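Local coordinates for protein CaaX farnesyltransferase alpha subunit Ram2 (Aspergillus fumigatus, PDB 4L9P) that serves as the helical-repeat alpha subunit that pairs with a beta subunit to form a protein farnesyltransferase, and probably also takes part in CaaX geranylgeranyl transfer, at residues 158-161 with 162-165; 147-150 with 151-155; 124-127 with 128-131; 200-203 with 204-207; 164-167 with 168-172. The protein carries 1 engineered substitution. All blocks are in the same frame, centred on the assembly; numbering follows the deposited sequence.

Contact 1. Residues 158-161 with 162-165; sequences AKSY and HVWT. Engineered in segment 158-161: S160 (natural residue Asn). With FII ([(3,7,11-trimethyl-dodeca-2,6,10-trienyloxycarbamoyl)-methyl]-phosphonic acid), chain Q.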
# COMPACT_ATOMS: atom_id res chain seq x y z
N ALA A 158 18.59 -3.45 4.24
CA ALA A 158 18.42 -2.63 5.45
C ALA A 158 17.05 -1.99 5.57
O ALA A 158 16.73 -1.41 6.60
CB ALA A 158 19.48 -1.51 5.52
N LYS A 159 16.23 -2.07 4.52
CA LYS A 159 14.92 -1.44 4.51
C LYS A 159 13.79 -2.45 4.41
O LYS A 159 12.66 -2.10 4.13
CB LYS A 159 14.86 -0.42 3.33
CG LYS A 159 15.97 0.66 3.45
CD LYS A 159 15.85 1.68 2.32
CE LYS A 159 16.95 2.71 2.50
NZ LYS A 159 16.73 3.83 1.43
N SER A 160 14.07 -3.73 4.74
CA SER A 160 13.08 -4.78 4.61
C SER A 160 11.86 -4.53 5.47
O SER A 160 11.91 -4.58 6.70
CB SER A 160 13.70 -6.07 5.09
OG SER A 160 12.64 -6.98 5.18
N TYR A 161 10.74 -4.23 4.84
CA TYR A 161 9.58 -3.73 5.58
C TYR A 161 9.06 -4.78 6.53
O TYR A 161 8.63 -4.43 7.67
CB TYR A 161 8.46 -3.34 4.54
CG TYR A 161 7.39 -2.45 5.12
CD1 TYR A 161 6.33 -2.99 5.84
CD2 TYR A 161 7.45 -1.05 4.96
CE1 TYR A 161 5.31 -2.17 6.37
CE2 TYR A 161 6.45 -0.24 5.48
CZ TYR A 161 5.40 -0.83 6.21
OH TYR A 161 4.39 -0.04 6.73
N HIS A 162 9.03 -6.05 6.12
CA HIS A 162 8.43 -7.05 7.01
C HIS A 162 9.31 -7.32 8.21
O HIS A 162 8.78 -7.63 9.29
CB HIS A 162 8.27 -8.35 6.22
CG HIS A 162 7.35 -8.20 5.05
ND1 HIS A 162 7.74 -8.40 3.73
CD2 HIS A 162 6.12 -7.64 4.99
CE1 HIS A 162 6.73 -8.10 2.93
NE2 HIS A 162 5.71 -7.69 3.67
N VAL A 163 10.64 -7.20 8.05
CA VAL A 163 11.50 -7.41 9.19
C VAL A 163 11.38 -6.21 10.12
O VAL A 163 11.38 -6.42 11.36
CB VAL A 163 12.98 -7.60 8.74
CG1 VAL A 163 13.87 -7.91 10.00
CG2 VAL A 163 13.05 -8.75 7.72
N TRP A 164 11.33 -4.96 9.64
CA TRP A 164 11.07 -3.86 10.54
C TRP A 164 9.73 -3.98 11.24
O TRP A 164 9.65 -3.66 12.44
CB TRP A 164 11.13 -2.51 9.77
CG TRP A 164 12.56 -2.09 9.44
CD1 TRP A 164 13.19 -2.12 8.18
CD2 TRP A 164 13.53 -1.62 10.37
NE1 TRP A 164 14.48 -1.64 8.32
CE2 TRP A 164 14.71 -1.33 9.64
CE3 TRP A 164 13.51 -1.37 11.78
CZ2 TRP A 164 15.86 -0.77 10.26
CZ3 TRP A 164 14.65 -0.88 12.38
CH2 TRP A 164 15.84 -0.57 11.63
N THR A 165 8.67 -4.40 10.55
CA THR A 165 7.38 -4.59 11.20
C THR A 165 7.51 -5.61 12.32
O THR A 165 7.00 -5.38 13.44
CB THR A 165 6.33 -5.03 10.16
OG1 THR A 165 6.12 -3.90 9.26
CG2 THR A 165 5.02 -5.39 10.86
C1 FII Q . -5.05 -4.24 -1.72
C2 FII Q . -3.61 -4.63 -1.47
C6 FII Q . -3.38 -6.07 -1.24
C10 FII Q . -2.67 -3.57 -1.08
C11 FII Q . -1.21 -3.83 -0.70
C12 FII Q . -0.34 -3.51 -1.96
C15 FII Q . 1.14 -3.25 -1.73
C18 FII Q . 2.04 -2.93 -2.92
C22 FII Q . 1.70 -3.77 -0.44
C23 FII Q . 3.05 -3.19 -0.06
C24 FII Q . 3.67 -3.91 1.08
C27 FII Q . 5.13 -3.64 1.14
C30 FII Q . 5.53 -2.44 1.98
C34 FII Q . 5.99 -4.84 1.00
C35 FII Q . 7.47 -4.83 1.31
O36 FII Q . 8.24 -5.02 0.14
N42 FII Q . 8.01 -4.14 -0.88
C43 FII Q . 8.98 -3.14 -0.96
O44 FII Q . 9.93 -3.01 -0.17
C45 FII Q . 8.78 -2.21 -2.15
P46 FII Q . 9.32 -0.45 -1.83
O49 FII Q . 8.76 -0.08 -0.51
O50 FII Q . 10.82 -0.40 -1.93
O51 FII Q . 8.65 0.30 -3.00
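W164 closes the turn between residues 158-160 and helix 161-174 with a side-chain hydrogen bond: its NE1 donates to A158 O at 2.8 Å. The oxygen sits in the indole plane, only 5° out of it, whereas seen from the acceptor the donor stands above the carbonyl plane and off the lone pairs. With CG opposite its own carbonyl carbon (chi1 -75°), W164 sends the indole back along the chain to reach A158. Two backbone bonds continue the same winding. W164 N donates to S160 O at 3.0 Å, and T165 N to Y161 O at 2.9 Å. S160, an engineered residue in place of the natural Asn, occupies the N-cap position. T165 OG1 lies 3.0 Å from Y161 O as well, and is also hydrogen-bonded to S308 OG of the beta subunit.

Apolar contacts are made with the bound farnesyl analogue. Its branch carbon lies over one face of the Y161 ring, toward the rim, with C30 of the ligand 3.6 Å from Y161 CG. H162 CE1 meets C35 of the ligand at 3.7 Å. The phenol end of Y161 is held by E309 and G304 of the beta subunit, and R359 of that subunit binds both K159 O and the ligand. This is a helix start in an alpha-helical prenyltransferase repeat, turned toward the isoprenoid site at the subunit interface.

Contact 2. Residues 147-150 with 151-155; sequences QDFL and MEMFA
M153 and F149 form a Met-aromatic contact along one side of helix 146-156, which lies within a prenyltransferase alpha-subunit repeat of the TPR clan. The methionine can be followed outward. Its CB rests 3.3 Å from L150 O, one turn back. CG, turned opposite the M153 carbonyl carbon (chi1 -64°), comes within 3.6 Å of F149 O and also approaches F149 CE2 at 3.9 Å. A further bend at chi2 keeps the sulfur near the helix instead of letting it run outward, and SD reaches F149 CZ at 3.9 Å. Measured from the ring centroid of F149, that sulfur stands 45° off the normal, neither squarely over the ring nor in its plane. The two side chains therefore meet at a slant, so the sulfur touches the CE2-CZ side of the ring. The last bend, at chi3, turns the methyl CE away from F149.

W126 of helix 123-133 packs against both residues, and helix 105-118 adds N113, A116 and L117 around F149, so the pair lies in a junction of three helices. Nearer the start of the helix, polar ends are turned to helix 180-192: D148 makes a salt bridge with R181, and Q147 is hydrogen-bonded to E182. On the side of helix 161-174, F154 stacks on W164 and donates its backbone N to L150 O, while its ring atom CD2 lies 3.3 Å from that same L150 oxygen.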
# COMPACT_ATOMS: atom_id res chain seq x y z
N GLN A 147 18.00 -10.38 18.37
CA GLN A 147 18.36 -9.08 17.73
C GLN A 147 19.47 -9.29 16.69
O GLN A 147 19.42 -8.69 15.59
CB GLN A 147 18.74 -8.04 18.81
CG GLN A 147 17.54 -7.61 19.65
CD GLN A 147 17.95 -6.90 20.90
OE1 GLN A 147 18.92 -7.30 21.56
NE2 GLN A 147 17.25 -5.81 21.24
N ASP A 148 20.42 -10.16 16.97
CA ASP A 148 21.47 -10.41 15.98
C ASP A 148 20.92 -11.04 14.70
O ASP A 148 21.40 -10.73 13.61
CB ASP A 148 22.53 -11.40 16.57
CG ASP A 148 23.53 -10.70 17.47
OD1 ASP A 148 23.39 -9.51 17.76
OD2 ASP A 148 24.47 -11.37 17.91
N PHE A 149 19.93 -11.93 14.82
CA PHE A 149 19.35 -12.48 13.61
C PHE A 149 18.70 -11.36 12.79
O PHE A 149 18.81 -11.33 11.53
CB PHE A 149 18.28 -13.57 13.88
CG PHE A 149 17.81 -14.17 12.60
CD1 PHE A 149 18.69 -14.93 11.85
CD2 PHE A 149 16.55 -13.90 12.11
CE1 PHE A 149 18.34 -15.39 10.59
CE2 PHE A 149 16.14 -14.42 10.85
CZ PHE A 149 17.05 -15.13 10.09
N LEU A 150 17.96 -10.44 13.44
CA LEU A 150 17.33 -9.37 12.68
C LEU A 150 18.45 -8.55 12.00
O LEU A 150 18.26 -8.12 10.83
CB LEU A 150 16.51 -8.46 13.59
CG LEU A 150 15.41 -9.26 14.30
CD1 LEU A 150 14.57 -8.25 15.09
CD2 LEU A 150 14.56 -10.10 13.36
N MET A 151 19.60 -8.33 12.64
CA MET A 151 20.68 -7.63 11.96
C MET A 151 21.31 -8.41 10.82
O MET A 151 21.79 -7.77 9.87
CB MET A 151 21.75 -7.22 12.97
CG MET A 151 21.22 -6.18 13.99
SD MET A 151 20.61 -4.66 13.23
CE MET A 151 22.15 -3.74 13.11
N GLU A 152 21.28 -9.75 10.85
CA GLU A 152 21.67 -10.55 9.69
C GLU A 152 20.76 -10.22 8.51
O GLU A 152 21.21 -10.14 7.34
CB GLU A 152 21.53 -12.04 10.00
CG GLU A 152 22.37 -12.92 9.08
CD GLU A 152 22.57 -14.37 9.59
OE1 GLU A 152 23.13 -15.19 8.85
OE2 GLU A 152 22.15 -14.71 10.70
N MET A 153 19.47 -10.05 8.79
CA MET A 153 18.53 -9.73 7.69
C MET A 153 18.80 -8.32 7.19
O MET A 153 18.81 -8.10 5.95
CB MET A 153 17.07 -9.81 8.20
CG MET A 153 16.63 -11.21 8.62
SD MET A 153 16.64 -12.43 7.26
CE MET A 153 15.54 -11.65 6.05
N PHE A 154 18.97 -7.37 8.11
CA PHE A 154 19.16 -5.99 7.66
C PHE A 154 20.49 -5.76 6.95
O PHE A 154 20.62 -4.80 6.19
CB PHE A 154 19.02 -5.00 8.86
CG PHE A 154 17.64 -4.93 9.41
CD1 PHE A 154 16.55 -4.81 8.57
CD2 PHE A 154 17.46 -4.91 10.79
CE1 PHE A 154 15.25 -4.70 9.12
CE2 PHE A 154 16.21 -4.79 11.33
CZ PHE A 154 15.08 -4.70 10.51
N ALA A 155 21.47 -6.64 7.19
CA ALA A 155 22.74 -6.54 6.43
C ALA A 155 22.49 -6.88 4.97
O ALA A 155 23.27 -6.46 4.11
CB ALA A 155 23.79 -7.51 7.05

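Contact 3. Residues 124-127 with 128-131; sequences QIWH and HRQV. With EDO (1,2-ethanediol), chain I.
Q130 OE1 is gripped by two waters that tie it back to the preceding turn. One donates to Q130 OE1 at 2.9 Å and also to W126 O. The other donates to Q130 OE1 at 3.0 Å and, in the plane of the H127 ring, lies 2.8 Å from ND1. In this crystal the amide is held at both ends, since Q130 NE2 donates to O2 of an ethanediol that probably comes from the crystallisation liquor.

H127 carries its CG opposite the backbone N (chi1 180°), which brings the imidazole across the V131 side chain. There V131 CG2 sits over the ring face in a CH-pi contact, 3.8 Å from the centroid of H127. The far nitrogen, NE2, is bonded to G246 O of the beta subunit. Helix 123-133 belongs to an alpha-helical prenyltransferase repeat and here presents one side to that subunit and another to neighbouring helices.

Facing helices 105-118 and 146-156, R129 runs beside the W126 indole, the guanidinium tilted 32° from the ring. R129 CD approaches W126 CZ3 at 3.4 Å. Its charged end is directed by a salt bridge from NE to E146 and by N113 at NH1, while a water in the guanidinium plane accepts from NH1 at 3.1 Å.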
# COMPACT_ATOMS: atom_id res chain seq x y z
N GLN A 124 4.58 -14.39 5.11
CA GLN A 124 4.28 -15.56 5.91
C GLN A 124 5.42 -15.81 6.86
O GLN A 124 5.18 -16.09 8.04
CB GLN A 124 4.14 -16.77 4.98
CG GLN A 124 2.79 -16.80 4.20
CD GLN A 124 2.72 -15.73 3.16
OE1 GLN A 124 3.61 -15.61 2.31
NE2 GLN A 124 1.65 -14.94 3.21
N ILE A 125 6.67 -15.71 6.38
CA ILE A 125 7.77 -16.13 7.25
C ILE A 125 7.85 -15.22 8.50
O ILE A 125 8.15 -15.65 9.62
CB ILE A 125 9.10 -15.97 6.43
CG1 ILE A 125 9.21 -17.15 5.46
CG2 ILE A 125 10.37 -15.81 7.29
CD1 ILE A 125 10.30 -16.85 4.35
N TRP A 126 7.55 -13.95 8.32
CA TRP A 126 7.65 -12.97 9.39
C TRP A 126 6.41 -12.93 10.25
O TRP A 126 6.51 -12.70 11.46
CB TRP A 126 8.09 -11.59 8.85
CG TRP A 126 9.51 -11.77 8.36
CD1 TRP A 126 9.95 -12.06 7.08
CD2 TRP A 126 10.67 -11.80 9.19
NE1 TRP A 126 11.30 -12.34 7.10
CE2 TRP A 126 11.76 -12.17 8.39
CE3 TRP A 126 10.87 -11.57 10.56
CZ2 TRP A 126 13.06 -12.31 8.91
CZ3 TRP A 126 12.13 -11.70 11.07
CH2 TRP A 126 13.24 -12.06 10.25
N HIS A 127 5.24 -13.21 9.67
CA HIS A 127 4.05 -13.45 10.47
C HIS A 127 4.23 -14.72 11.34
O HIS A 127 3.95 -14.71 12.54
CB HIS A 127 2.76 -13.54 9.65
CG HIS A 127 1.59 -13.79 10.52
ND1 HIS A 127 1.17 -12.87 11.46
CD2 HIS A 127 0.78 -14.87 10.66
CE1 HIS A 127 0.14 -13.37 12.13
NE2 HIS A 127 -0.12 -14.58 11.66
N HIS A 128 4.78 -15.80 10.75
CA HIS A 128 4.96 -17.06 11.49
C HIS A 128 5.90 -16.80 12.65
O HIS A 128 5.69 -17.31 13.76
CB HIS A 128 5.56 -18.09 10.54
CG HIS A 128 5.63 -19.46 11.12
ND1 HIS A 128 4.51 -20.23 11.34
CD2 HIS A 128 6.71 -20.23 11.41
CE1 HIS A 128 4.90 -21.42 11.80
NE2 HIS A 128 6.23 -21.46 11.85
N ARG A 129 6.94 -16.00 12.45
CA ARG A 129 7.88 -15.70 13.54
C ARG A 129 7.14 -15.04 14.71
O ARG A 129 7.38 -15.37 15.89
CB ARG A 129 9.02 -14.80 13.05
CG ARG A 129 10.20 -14.80 14.05
CD ARG A 129 11.32 -13.89 13.53
NE ARG A 129 12.58 -14.20 14.23
CZ ARG A 129 13.44 -15.14 13.84
NH1 ARG A 129 13.25 -15.83 12.70
NH2 ARG A 129 14.50 -15.42 14.64
N GLN A 130 6.26 -14.10 14.40
CA GLN A 130 5.50 -13.40 15.44
C GLN A 130 4.52 -14.37 16.17
O GLN A 130 4.40 -14.34 17.41
CB GLN A 130 4.69 -12.29 14.77
CG GLN A 130 3.80 -11.51 15.75
CD GLN A 130 3.08 -10.32 15.06
OE1 GLN A 130 3.61 -9.69 14.11
NE2 GLN A 130 1.86 -10.06 15.49
N VAL A 131 3.92 -15.27 15.41
CA VAL A 131 3.02 -16.30 16.01
C VAL A 131 3.81 -17.13 17.03
O VAL A 131 3.33 -17.35 18.13
CB VAL A 131 2.41 -17.18 14.87
CG1 VAL A 131 1.67 -18.41 15.46
CG2 VAL A 131 1.45 -16.31 14.06
C1 EDO I . -0.27 -14.06 17.40
O1 EDO I . -1.35 -13.70 16.55
C2 EDO I . 0.86 -13.09 17.11
O2 EDO I . 0.39 -11.73 17.16
O HOH W 1 11.43 -15.18 10.32
O HOH W 2 5.70 -9.97 12.06
O HOH W 3 2.12 -10.29 11.62

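Contact 4. Residues 200-203 with 204-207; sequences WNHR and YMLR
H202 and L206, four residues apart on helix 197-208, make the dense side of this contact. L206 CD1 lies 3.9 Å from H202 CD2, the leucine crossing the imidazole at a slant, and the backbone beneath is joined by L206 N donating to H202 O at 2.9 Å. M205 runs beside the same ring with its methyl CE over one face, a CH-pi placement in kind, although the modelled separation is too short to be trusted in detail. Several neighbours press on this cluster: W164 meets the H202 ring, V171 and H168 touch M205, and E182 takes the H202 NE2 hydrogen bond, which would fix how the imidazole is turned.

The arginine side is more polar and hydrated, and opens toward solvent at R207. R203 is buried and extended, CG opposite the backbone N (chi1 -169°), and R207 bends at chi2 to end near it, with the two NH2 atoms of R203 and R207 4.2 Å apart. A water bridges them in the plane of both guanidinium groups, accepting from R203 NH2 at 2.9 Å and from R207 NH2 at 3.2 Å. Both NE atoms bind the carboxylate of E244, and R203 NH1 also pairs with E187, so the gathered positive charge is probably well balanced. Helix 197-208 lies in a prenyltransferase alpha-subunit repeat of the TPR clan, packed on neighbouring helices and stacking Y204 on Y298 of the beta subunit.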
# COMPACT_ATOMS: atom_id res chain seq x y z
N TRP A 200 15.04 5.45 10.87
CA TRP A 200 14.48 6.65 11.50
C TRP A 200 13.09 6.36 12.06
O TRP A 200 12.77 6.82 13.16
CB TRP A 200 14.40 7.81 10.51
CG TRP A 200 15.74 8.43 10.25
CD1 TRP A 200 16.55 8.21 9.15
CD2 TRP A 200 16.42 9.38 11.09
NE1 TRP A 200 17.70 8.99 9.26
CE2 TRP A 200 17.65 9.69 10.45
CE3 TRP A 200 16.13 9.96 12.34
CZ2 TRP A 200 18.59 10.58 11.02
CZ3 TRP A 200 17.07 10.87 12.89
CH2 TRP A 200 18.26 11.18 12.21
N ASN A 201 12.26 5.61 11.32
CA ASN A 201 10.93 5.31 11.79
C ASN A 201 10.96 4.49 13.08
O ASN A 201 10.16 4.72 14.00
CB ASN A 201 10.13 4.63 10.64
CG ASN A 201 8.73 4.27 11.09
OD1 ASN A 201 7.87 5.16 11.20
ND2 ASN A 201 8.51 3.01 11.50
N HIS A 202 11.86 3.50 13.11
CA HIS A 202 11.98 2.67 14.33
C HIS A 202 12.52 3.54 15.45
O HIS A 202 12.08 3.39 16.62
CB HIS A 202 12.93 1.51 14.04
CG HIS A 202 12.89 0.44 15.10
ND1 HIS A 202 11.82 -0.43 15.20
CD2 HIS A 202 13.78 0.08 16.06
CE1 HIS A 202 12.05 -1.27 16.19
NE2 HIS A 202 13.22 -0.97 16.74
N ARG A 203 13.40 4.49 15.17
CA ARG A 203 13.92 5.41 16.23
C ARG A 203 12.75 6.18 16.85
O ARG A 203 12.71 6.35 18.08
CB ARG A 203 14.93 6.41 15.64
CG ARG A 203 15.66 7.17 16.79
CD ARG A 203 16.64 8.24 16.18
NE ARG A 203 17.33 8.82 17.32
CZ ARG A 203 18.51 8.44 17.79
NH1 ARG A 203 19.26 7.53 17.14
NH2 ARG A 203 18.94 8.98 18.94
N TYR A 204 11.84 6.65 16.00
CA TYR A 204 10.70 7.39 16.55
C TYR A 204 9.88 6.48 17.51
O TYR A 204 9.47 6.90 18.60
CB TYR A 204 9.80 7.93 15.42
CG TYR A 204 8.66 8.74 16.01
CD1 TYR A 204 7.45 8.14 16.43
CD2 TYR A 204 8.77 10.14 16.13
CE1 TYR A 204 6.41 8.89 17.00
CE2 TYR A 204 7.73 10.91 16.67
CZ TYR A 204 6.57 10.26 17.14
OH TYR A 204 5.55 11.01 17.71
N MET A 205 9.65 5.25 17.12
CA MET A 205 8.93 4.35 18.01
C MET A 205 9.67 4.19 19.35
O MET A 205 9.05 4.26 20.45
CB MET A 205 8.82 3.01 17.37
CG MET A 205 7.97 2.05 18.20
SD MET A 205 8.90 0.65 18.72
CE MET A 205 10.36 0.64 17.87
N LEU A 206 10.99 3.99 19.29
CA LEU A 206 11.74 3.74 20.54
C LEU A 206 11.64 4.96 21.42
O LEU A 206 11.55 4.81 22.65
CB LEU A 206 13.22 3.51 20.21
CG LEU A 206 13.52 2.23 19.43
CD1 LEU A 206 15.02 2.17 19.09
CD2 LEU A 206 13.08 0.96 20.19
N ARG A 207 11.73 6.16 20.85
CA ARG A 207 11.83 7.37 21.68
C ARG A 207 10.50 8.01 22.04
O ARG A 207 10.36 8.55 23.16
CB ARG A 207 12.73 8.40 21.00
CG ARG A 207 14.20 7.94 20.85
CD ARG A 207 14.85 7.91 22.20
NE ARG A 207 16.31 7.92 22.12
CZ ARG A 207 17.07 7.05 22.78
NH1 ARG A 207 16.50 6.03 23.45
NH2 ARG A 207 18.40 7.17 22.71
O HOH W 4 20.71 8.92 21.24

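Contact 5. Residues 164-167 with 168-172; sequences WTYR and HWLVR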
# COMPACT_ATOMS: atom_id res chain seq x y z
N TRP A 164 11.33 -4.96 9.64
CA TRP A 164 11.07 -3.86 10.54
C TRP A 164 9.73 -3.98 11.24
O TRP A 164 9.65 -3.66 12.44
CB TRP A 164 11.13 -2.51 9.77
CG TRP A 164 12.56 -2.09 9.44
CD1 TRP A 164 13.19 -2.12 8.18
CD2 TRP A 164 13.53 -1.62 10.37
NE1 TRP A 164 14.48 -1.64 8.32
CE2 TRP A 164 14.71 -1.33 9.64
CE3 TRP A 164 13.51 -1.37 11.78
CZ2 TRP A 164 15.86 -0.77 10.26
CZ3 TRP A 164 14.65 -0.88 12.38
CH2 TRP A 164 15.84 -0.57 11.63
N THR A 165 8.67 -4.40 10.55
CA THR A 165 7.38 -4.59 11.20
C THR A 165 7.51 -5.61 12.32
O THR A 165 7.00 -5.38 13.44
CB THR A 165 6.33 -5.03 10.16
OG1 THR A 165 6.12 -3.90 9.26
CG2 THR A 165 5.02 -5.39 10.86
N TYR A 166 8.22 -6.71 12.04
CA TYR A 166 8.42 -7.71 13.13
C TYR A 166 9.19 -7.06 14.27
O TYR A 166 8.84 -7.28 15.47
CB TYR A 166 9.15 -8.88 12.57
CG TYR A 166 9.55 -9.88 13.71
CD1 TYR A 166 8.61 -10.80 14.24
CD2 TYR A 166 10.81 -9.79 14.28
CE1 TYR A 166 8.98 -11.63 15.29
CE2 TYR A 166 11.17 -10.61 15.35
CZ TYR A 166 10.22 -11.52 15.82
OH TYR A 166 10.55 -12.40 16.84
N ARG A 167 10.22 -6.27 13.99
CA ARG A 167 11.00 -5.71 15.09
C ARG A 167 10.16 -4.71 15.91
O ARG A 167 10.35 -4.63 17.13
CB ARG A 167 12.31 -5.07 14.56
CG ARG A 167 13.34 -4.86 15.73
CD ARG A 167 14.72 -4.47 15.23
NE ARG A 167 15.61 -4.47 16.38
CZ ARG A 167 16.92 -4.67 16.33
NH1 ARG A 167 17.54 -4.83 15.16
NH2 ARG A 167 17.60 -4.75 17.50
N HIS A 168 9.21 -3.99 15.28
CA HIS A 168 8.34 -3.12 16.09
C HIS A 168 7.50 -4.00 17.02
O HIS A 168 7.37 -3.66 18.22
CB HIS A 168 7.34 -2.41 15.13
CG HIS A 168 6.22 -1.73 15.85
ND1 HIS A 168 6.33 -0.43 16.29
CD2 HIS A 168 5.03 -2.20 16.33
CE1 HIS A 168 5.24 -0.10 16.97
NE2 HIS A 168 4.43 -1.15 17.02
N TRP A 169 6.95 -5.11 16.52
CA TRP A 169 6.16 -6.00 17.37
C TRP A 169 7.06 -6.53 18.52
O TRP A 169 6.59 -6.62 19.68
CB TRP A 169 5.60 -7.18 16.52
CG TRP A 169 4.97 -8.20 17.40
CD1 TRP A 169 3.69 -8.21 17.91
CD2 TRP A 169 5.65 -9.28 18.01
NE1 TRP A 169 3.53 -9.26 18.77
CE2 TRP A 169 4.71 -9.94 18.86
CE3 TRP A 169 6.95 -9.79 17.89
CZ2 TRP A 169 5.06 -11.07 19.63
CZ3 TRP A 169 7.29 -10.90 18.70
CH2 TRP A 169 6.34 -11.51 19.53
N LEU A 170 8.30 -6.91 18.21
CA LEU A 170 9.19 -7.48 19.22
C LEU A 170 9.44 -6.46 20.31
O LEU A 170 9.45 -6.84 21.54
CB LEU A 170 10.48 -7.88 18.52
CG LEU A 170 11.51 -8.58 19.42
CD1 LEU A 170 11.10 -10.05 19.63
CD2 LEU A 170 12.88 -8.49 18.74
N VAL A 171 9.68 -5.22 19.95
CA VAL A 171 9.89 -4.18 20.95
C VAL A 171 8.68 -3.99 21.85
O VAL A 171 8.84 -3.89 23.09
CB VAL A 171 10.28 -2.85 20.26
CG1 VAL A 171 10.23 -1.69 21.26
CG2 VAL A 171 11.63 -2.98 19.63
N ARG A 172 7.48 -3.96 21.31
CA ARG A 172 6.32 -3.81 22.16
C ARG A 172 6.13 -5.04 23.03
O ARG A 172 5.81 -4.92 24.23
CB ARG A 172 5.09 -3.57 21.29
CG ARG A 172 3.87 -3.30 22.11
CD ARG A 172 2.71 -2.88 21.18
NE ARG A 172 1.49 -2.61 21.95
CZ ARG A 172 1.19 -1.41 22.45
NH1 ARG A 172 2.09 -0.40 22.33
NH2 ARG A 172 0.06 -1.24 23.12
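Y166 meets W169 and L170 on one side of helix 161-174, within an alpha-helical repeat of the prenyltransferase type. The innermost contact is between aromatic rings: Y166 CE1 approaches W169 CE3 at 3.8 Å, and the ring planes are 36° apart, an oblique pair and not a stack. Both side chains set CG opposite their backbone N (chi1 173° for Y166), which sends them off the helix in a common direction. Further along the ring, the phenol oxygen Y166 OH lies 3.7 Å from L170 CD1.

The next shell fixes these groups. E146 accepts a hydrogen bond from Y166 OH and thereby anchors the end of the side chain; the same glutamate pairs with R129, which packs on Y166. H173 stacks on W169, and Q130 and M133 of helix 123-133 lie against its indole.

Another side of the helix is polar. R167, extended from CG to NE, makes salt bridges through NH2 with D185 and E182, and H168 NE2 is bonded to D217. Beneath them the winding is regular: V171 N donates to R167 O at 3.0 Å, and the V171 branch atom CG2 rests 3.3 Å from that same R167 oxygen.

Along the chain the order is contact 3, contact 2, contact 1, contact 5 and contact 4. Contacts 1 and 5 share helix 161-174, overlapping at W164 and T165, with centres about 10 Å apart. Helix 146-156 packs against that helix, and the centre of contact 2 is about 10 Å from that of contact 1. Helices 123-133 and 197-208, carrying contacts 3 and 4, also touch helix 161-174 but not each other at these segments; their contact centres are about 22 Å apart. Helix 161-174, within one repeat range, thus packs on helices of the ranges before and after it. Residues of these helices and of the 158-160 loop meet the beta subunit, Y161 and H162 the isoprenoid analogue.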